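Local structure of 5'-nucleotidase SurE (Aquifex aeolicus, 2WQK) at residues R29-A34 with R78-E83; E206-H211 with A220-Y225. The protein probably hydrolyses nucleoside 5'-monophosphates to nucleosides and phosphate, using one divalent metal cation per subunit. One frame throughout, in Å; residues are numbered along the deposited sequence.

Contact 1: R29-A34 with R78-E83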
loop_
_atom_site.group_PDB
_atom_site.type_symbol
_atom_site.label_atom_id
_atom_site.label_comp_id
_atom_site.label_asym_id
_atom_site.label_seq_id
_atom_site.Cartn_x
_atom_site.Cartn_y
_atom_site.Cartn_z
ATOM N N ARG A 29 11.538 20.625 27.010
ATOM C CA ARG A 29 10.734 20.983 25.850
ATOM C C ARG A 29 10.598 19.780 24.952
ATOM O O ARG A 29 11.589 19.159 24.591
ATOM C CB ARG A 29 11.361 22.089 25.045
ATOM C CG ARG A 29 10.522 22.513 23.846
ATOM C CD ARG A 29 11.301 23.451 22.933
ATOM N NE ARG A 29 11.812 24.609 23.673
ATOM C CZ ARG A 29 11.072 25.675 24.009
ATOM N NH1 ARG A 29 9.802 25.768 23.630
ATOM N NH2 ARG A 29 11.630 26.671 24.690
ATOM N N VAL A 30 9.337 19.471 24.629
ATOM C CA VAL A 30 9.035 18.308 23.782
ATOM C C VAL A 30 8.757 18.839 22.398
ATOM O O VAL A 30 7.809 19.594 22.202
ATOM C CB VAL A 30 7.790 17.504 24.271
ATOM C CG1 VAL A 30 7.656 16.254 23.428
ATOM C CG2 VAL A 30 7.889 17.199 25.796
ATOM N N VAL A 31 9.540 18.365 21.421
ATOM C CA VAL A 31 9.315 18.723 20.033
ATOM C C VAL A 31 8.856 17.446 19.350
ATOM O O VAL A 31 9.608 16.467 19.289
ATOM C CB VAL A 31 10.589 19.289 19.359
ATOM C CG1 VAL A 31 10.349 19.578 17.862
ATOM C CG2 VAL A 31 11.055 20.583 20.116
ATOM N N VAL A 32 7.622 17.472 18.876
ATOM C CA VAL A 32 7.029 16.278 18.230
ATOM C C VAL A 32 7.144 16.420 16.728
ATOM O O VAL A 32 6.757 17.440 16.147
ATOM C CB VAL A 32 5.543 16.116 18.552
ATOM C CG1 VAL A 32 4.809 15.051 17.683
ATOM C CG2 VAL A 32 5.381 15.800 20.024
ATOM N N VAL A 33 7.618 15.344 16.097
ATOM C CA VAL A 33 7.548 15.233 14.632
ATOM C C VAL A 33 7.091 13.783 14.416
ATOM O O VAL A 33 7.816 12.847 14.789
ATOM C CB VAL A 33 8.917 15.493 13.944
ATOM C CG1 VAL A 33 8.781 15.438 12.427
ATOM C CG2 VAL A 33 9.472 16.861 14.394
ATOM N N ALA A 34 5.897 13.620 13.864
ATOM C CA ALA A 34 5.333 12.254 13.784
ATOM C C ALA A 34 4.553 12.055 12.467
ATOM O O ALA A 34 4.099 13.019 11.825
ATOM C CB ALA A 34 4.427 11.998 14.984
ATOM N N ARG A 78 17.333 17.914 11.449
ATOM C CA ARG A 78 17.958 18.827 10.495
ATOM C C ARG A 78 17.146 20.071 10.244
ATOM O O ARG A 78 17.730 21.133 10.051
ATOM C CB ARG A 78 18.276 18.122 9.171
ATOM C CG ARG A 78 19.249 17.027 9.377
ATOM C CD ARG A 78 19.920 16.502 8.093
ATOM N NE ARG A 78 20.745 15.382 8.496
ATOM C CZ ARG A 78 22.014 15.463 8.871
ATOM N NH1 ARG A 78 22.662 16.629 8.858
ATOM N NH2 ARG A 78 22.638 14.345 9.242
ATOM N N VAL A 79 15.830 19.956 10.186
ATOM C CA VAL A 79 14.975 21.119 9.827
ATOM C C VAL A 79 14.459 21.784 11.101
ATOM O O VAL A 79 14.763 22.967 11.363
ATOM C CB VAL A 79 13.803 20.741 8.889
ATOM C CG1 VAL A 79 12.974 21.976 8.526
ATOM C CG2 VAL A 79 14.314 19.982 7.610
ATOM N N ILE A 80 13.723 21.051 11.931
ATOM C CA ILE A 80 13.008 21.702 13.041
ATOM C C ILE A 80 14.012 22.202 14.085
ATOM O O ILE A 80 13.918 23.354 14.543
ATOM C CB ILE A 80 11.965 20.763 13.660
ATOM C CG1 ILE A 80 10.933 20.314 12.592
ATOM C CG2 ILE A 80 11.273 21.446 14.831
ATOM C CD1 ILE A 80 10.274 21.469 11.873
ATOM N N LEU A 81 14.959 21.350 14.458
ATOM C CA LEU A 81 15.991 21.702 15.438
ATOM C C LEU A 81 17.243 22.347 14.862
ATOM O O LEU A 81 18.205 22.607 15.599
ATOM C CB LEU A 81 16.347 20.466 16.281
ATOM C CG LEU A 81 15.194 19.833 17.058
ATOM C CD1 LEU A 81 15.681 18.565 17.741
ATOM C CD2 LEU A 81 14.562 20.857 18.041
ATOM N N GLU A 82 17.255 22.551 13.545
ATOM C CA GLU A 82 18.370 23.256 12.905
ATOM C C GLU A 82 19.731 22.637 13.229
ATOM O O GLU A 82 20.723 23.339 13.467
ATOM C CB GLU A 82 18.332 24.756 13.304
ATOM C CG GLU A 82 17.032 25.437 12.927
ATOM C CD GLU A 82 16.988 26.936 13.267
ATOM O OE1 GLU A 82 18.042 27.527 13.513
ATOM O OE2 GLU A 82 15.890 27.515 13.270
ATOM N N GLU A 83 19.782 21.297 13.263
ATOM C CA GLU A 83 21.022 20.548 13.484
ATOM C C GLU A 83 21.636 20.732 14.882
ATOM O O GLU A 83 22.810 20.409 15.131
ATOM C CB GLU A 83 22.043 20.838 12.372
ATOM C CG GLU A 83 21.728 20.163 11.069
ATOM C CD GLU A 83 22.832 20.406 10.055
ATOM O OE1 GLU A 83 22.699 21.331 9.226
ATOM O OE2 GLU A 83 23.847 19.703 10.144
#
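Strand 29-34 runs past the C-terminal end of helix 69-80, and the two backbones come nearest at Val31 and Ile80, whose CA atoms are 8.4 Å apart. Val31 and Val33, alternate residues of the strand, both point at the helix. Val31 uses both of its methyls. Its CG1 is anti to the backbone N (chi1 176°) and meets CG2 of Ile80 at 3.7 Å, the two side chains crossing at a slant. The other methyl, Val31 CG2, reaches Leu81 CD2 at 4.1 Å, the two side chains running past each other in opposite directions. Leu81 contributes just this one branch. Val33 sits beside the other branch of Ile80, with Val33 CG2 4.2 Å from Ile80 CG1. Ile80 thus presents a separate branch to each valine. All of these contacts are apolar, and both valines are buried. The helix widens into a pi-type turn at 78-80, and Glu82 then leaves it with positive phi. Beyond that point the chain folds back, so that Arg78 NH1 lies 3.5 Å from Glu83 OE2 in a salt bridge. Arg78 NE also pairs with Glu187 of the second subunit, which places this helix end at a subunit interface. On the other face of the strand, Val30 and Val32 pack on helix 15-24. Helices on both faces of a mainly parallel sheet make the alpha/beta/alpha sandwich, here with helix 69-80 as the crossover between parallel strands 61-64 and 88-94.

Contact 2: E206-H211 with A220-Y225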
loop_
_atom_site.group_PDB
_atom_site.type_symbol
_atom_site.label_atom_id
_atom_site.label_comp_id
_atom_site.label_asym_id
_atom_site.label_seq_id
_atom_site.Cartn_x
_atom_site.Cartn_y
_atom_site.Cartn_z
ATOM N N GLU A 206 0.768 -19.862 19.047
ATOM C CA GLU A 206 0.107 -20.665 20.085
ATOM C C GLU A 206 0.877 -20.553 21.395
ATOM O O GLU A 206 2.069 -20.273 21.387
ATOM C CB GLU A 206 0.099 -22.147 19.682
ATOM C CG GLU A 206 -0.553 -22.489 18.322
ATOM C CD GLU A 206 -2.069 -22.316 18.305
ATOM O OE1 GLU A 206 -2.672 -22.093 19.378
ATOM O OE2 GLU A 206 -2.662 -22.406 17.205
ATOM N N GLU A 207 0.204 -20.811 22.521
ATOM C CA GLU A 207 0.876 -20.876 23.820
ATOM C C GLU A 207 1.767 -19.658 24.128
ATOM O O GLU A 207 2.909 -19.818 24.571
ATOM C CB GLU A 207 1.712 -22.158 23.900
ATOM C CG GLU A 207 0.923 -23.440 23.576
ATOM C CD GLU A 207 1.773 -24.703 23.639
ATOM O OE1 GLU A 207 2.926 -24.642 24.130
ATOM O OE2 GLU A 207 1.287 -25.774 23.195
ATOM N N PHE A 208 1.235 -18.450 23.931
ATOM C CA PHE A 208 2.007 -17.220 24.197
ATOM C C PHE A 208 2.474 -17.118 25.655
ATOM O O PHE A 208 1.657 -17.177 26.595
ATOM C CB PHE A 208 1.234 -15.941 23.833
ATOM C CG PHE A 208 2.097 -14.691 23.863
ATOM C CD1 PHE A 208 2.910 -14.360 22.770
ATOM C CD2 PHE A 208 2.124 -13.865 24.997
ATOM C CE1 PHE A 208 3.721 -13.221 22.795
ATOM C CE2 PHE A 208 2.938 -12.720 25.039
ATOM C CZ PHE A 208 3.735 -12.393 23.934
ATOM N N GLY A 209 3.786 -16.995 25.842
ATOM C CA GLY A 209 4.372 -16.821 27.170
ATOM C C GLY A 209 4.396 -18.041 28.086
ATOM O O GLY A 209 4.837 -17.945 29.244
ATOM N N TRP A 210 3.954 -19.198 27.598
ATOM C CA TRP A 210 3.886 -20.400 28.456
ATOM C C TRP A 210 5.252 -20.852 28.980
ATOM O O TRP A 210 5.335 -21.505 30.036
ATOM C CB TRP A 210 3.258 -21.572 27.699
ATOM C CG TRP A 210 1.785 -21.488 27.511
ATOM C CD1 TRP A 210 1.004 -20.360 27.517
ATOM C CD2 TRP A 210 0.906 -22.587 27.237
ATOM N NE1 TRP A 210 -0.309 -20.698 27.274
ATOM C CE2 TRP A 210 -0.398 -22.056 27.101
ATOM C CE3 TRP A 210 1.098 -23.969 27.090
ATOM C CZ2 TRP A 210 -1.516 -22.862 26.830
ATOM C CZ3 TRP A 210 -0.012 -24.780 26.821
ATOM C CH2 TRP A 210 -1.304 -24.219 26.693
ATOM N N HIS A 211 6.308 -20.522 28.230
ATOM C CA HIS A 211 7.667 -20.953 28.541
ATOM C C HIS A 211 8.662 -19.775 28.596
ATOM O O HIS A 211 9.840 -19.940 28.242
ATOM C CB HIS A 211 8.131 -21.994 27.505
ATOM C CG HIS A 211 7.279 -23.229 27.461
ATOM N ND1 HIS A 211 6.939 -23.861 26.285
ATOM C CD2 HIS A 211 6.706 -23.949 28.455
ATOM C CE1 HIS A 211 6.194 -24.919 26.555
ATOM N NE2 HIS A 211 6.036 -24.992 27.865
ATOM N N ALA A 220 9.772 -10.282 31.805
ATOM C CA ALA A 220 9.599 -9.110 32.676
ATOM C C ALA A 220 8.176 -8.592 32.527
ATOM O O ALA A 220 7.461 -8.424 33.538
ATOM C CB ALA A 220 10.639 -8.013 32.309
ATOM N N VAL A 221 7.730 -8.325 31.303
ATOM C CA VAL A 221 6.408 -7.715 31.107
ATOM C C VAL A 221 5.269 -8.685 31.450
ATOM O O VAL A 221 4.235 -8.244 31.976
ATOM C CB VAL A 221 6.240 -7.092 29.706
ATOM C CG1 VAL A 221 7.209 -5.910 29.562
ATOM C CG2 VAL A 221 6.429 -8.120 28.599
ATOM N N LEU A 222 5.454 -9.970 31.165
ATOM C CA LEU A 222 4.447 -10.994 31.509
ATOM C C LEU A 222 4.219 -11.052 33.018
ATOM O O LEU A 222 3.127 -11.466 33.489
ATOM C CB LEU A 222 4.860 -12.374 30.972
ATOM C CG LEU A 222 4.568 -12.613 29.484
ATOM C CD1 LEU A 222 5.395 -13.811 28.909
ATOM C CD2 LEU A 222 3.027 -12.793 29.228
ATOM N N ASN A 223 5.252 -10.702 33.779
ATOM C CA ASN A 223 5.208 -10.733 35.238
ATOM C C ASN A 223 5.041 -9.370 35.901
ATOM O O ASN A 223 5.240 -9.240 37.117
ATOM C CB ASN A 223 6.432 -11.466 35.762
ATOM C CG ASN A 223 6.344 -12.985 35.502
ATOM O OD1 ASN A 223 5.699 -13.713 36.297
ATOM N ND2 ASN A 223 6.939 -13.475 34.395
ATOM N N GLY A 224 4.683 -8.347 35.121
ATOM C CA GLY A 224 4.324 -7.048 35.687
ATOM C C GLY A 224 5.454 -6.078 35.945
ATOM O O GLY A 224 5.289 -5.087 36.639
ATOM N N TYR A 225 6.609 -6.326 35.314
ATOM C CA TYR A 225 7.744 -5.435 35.405
ATOM C C TYR A 225 7.932 -4.706 34.055
ATOM O O TYR A 225 7.671 -5.265 32.985
ATOM C CB TYR A 225 9.018 -6.225 35.655
ATOM C CG TYR A 225 9.044 -6.930 36.976
ATOM C CD1 TYR A 225 9.521 -6.290 38.089
ATOM C CD2 TYR A 225 8.652 -8.245 37.067
ATOM C CE1 TYR A 225 9.549 -6.955 39.346
ATOM C CE2 TYR A 225 8.674 -8.910 38.285
ATOM C CZ TYR A 225 9.133 -8.259 39.406
ATOM O OH TYR A 225 9.127 -8.952 40.616
#
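Phe208 and Gly209, the two central residues of a type II beta turn from Glu207 to Trp210, meet Leu222 at the end of helix 217-222. Trp210 N closes the turn on Glu207 O at 3.3 Å. Leu222 carries the contact from the helix side and divides its two methyls between the turn residues. Leu222 CD1 rests on the backbone of Gly209, 3.6 Å from Gly209 CA. Gly209 has positive phi (73°) and no side chain to stand in the way. Leu222 CD2 approaches the Phe208 ring at a slant, 4.2 Å from Phe208 CE2. The ring reaches this methyl because Phe208 CG is anti to the backbone N (chi1 -170°). Phe128 on strand 122-128 touches both Phe208 and Leu222 and joins the pair to the main sheet. Within the turn, the CB of Glu207 lies 3.4 Å above the plane of the Trp210 ring, toward its rim. The helix stops directly after Leu222. Tyr225 N donates a hydrogen bond to Ala220 O at 2.9 Å, and Gly224 N donates one to Val221 O at 3.2 Å. With Gly224 at positive phi as the C-prime residue, this is a Schellman motif, which leads the chain into strand 225-232.

In the fold
Contact 1 and contact 2 lie on opposite sides of the chain's centre. Their own centres are 37 Å apart, and their nearest atoms about 23 Å. Neither is at the sodium site formed by Asp10, Ser40 and Asn94, but contact 1 belongs to the layers that carry it: strand 29-35 pairs with strand 3-7, which leads to Asp10, and helix 69-80 leads toward strand 88-94, which ends at Asn94. The two-stranded hairpin 186-206 relates the contacts across the assembly. In its own chain it runs directly into segment 206-211 of contact 2, while the hairpin of the second subunit packs against Arg78 and Val79 beside contact 1.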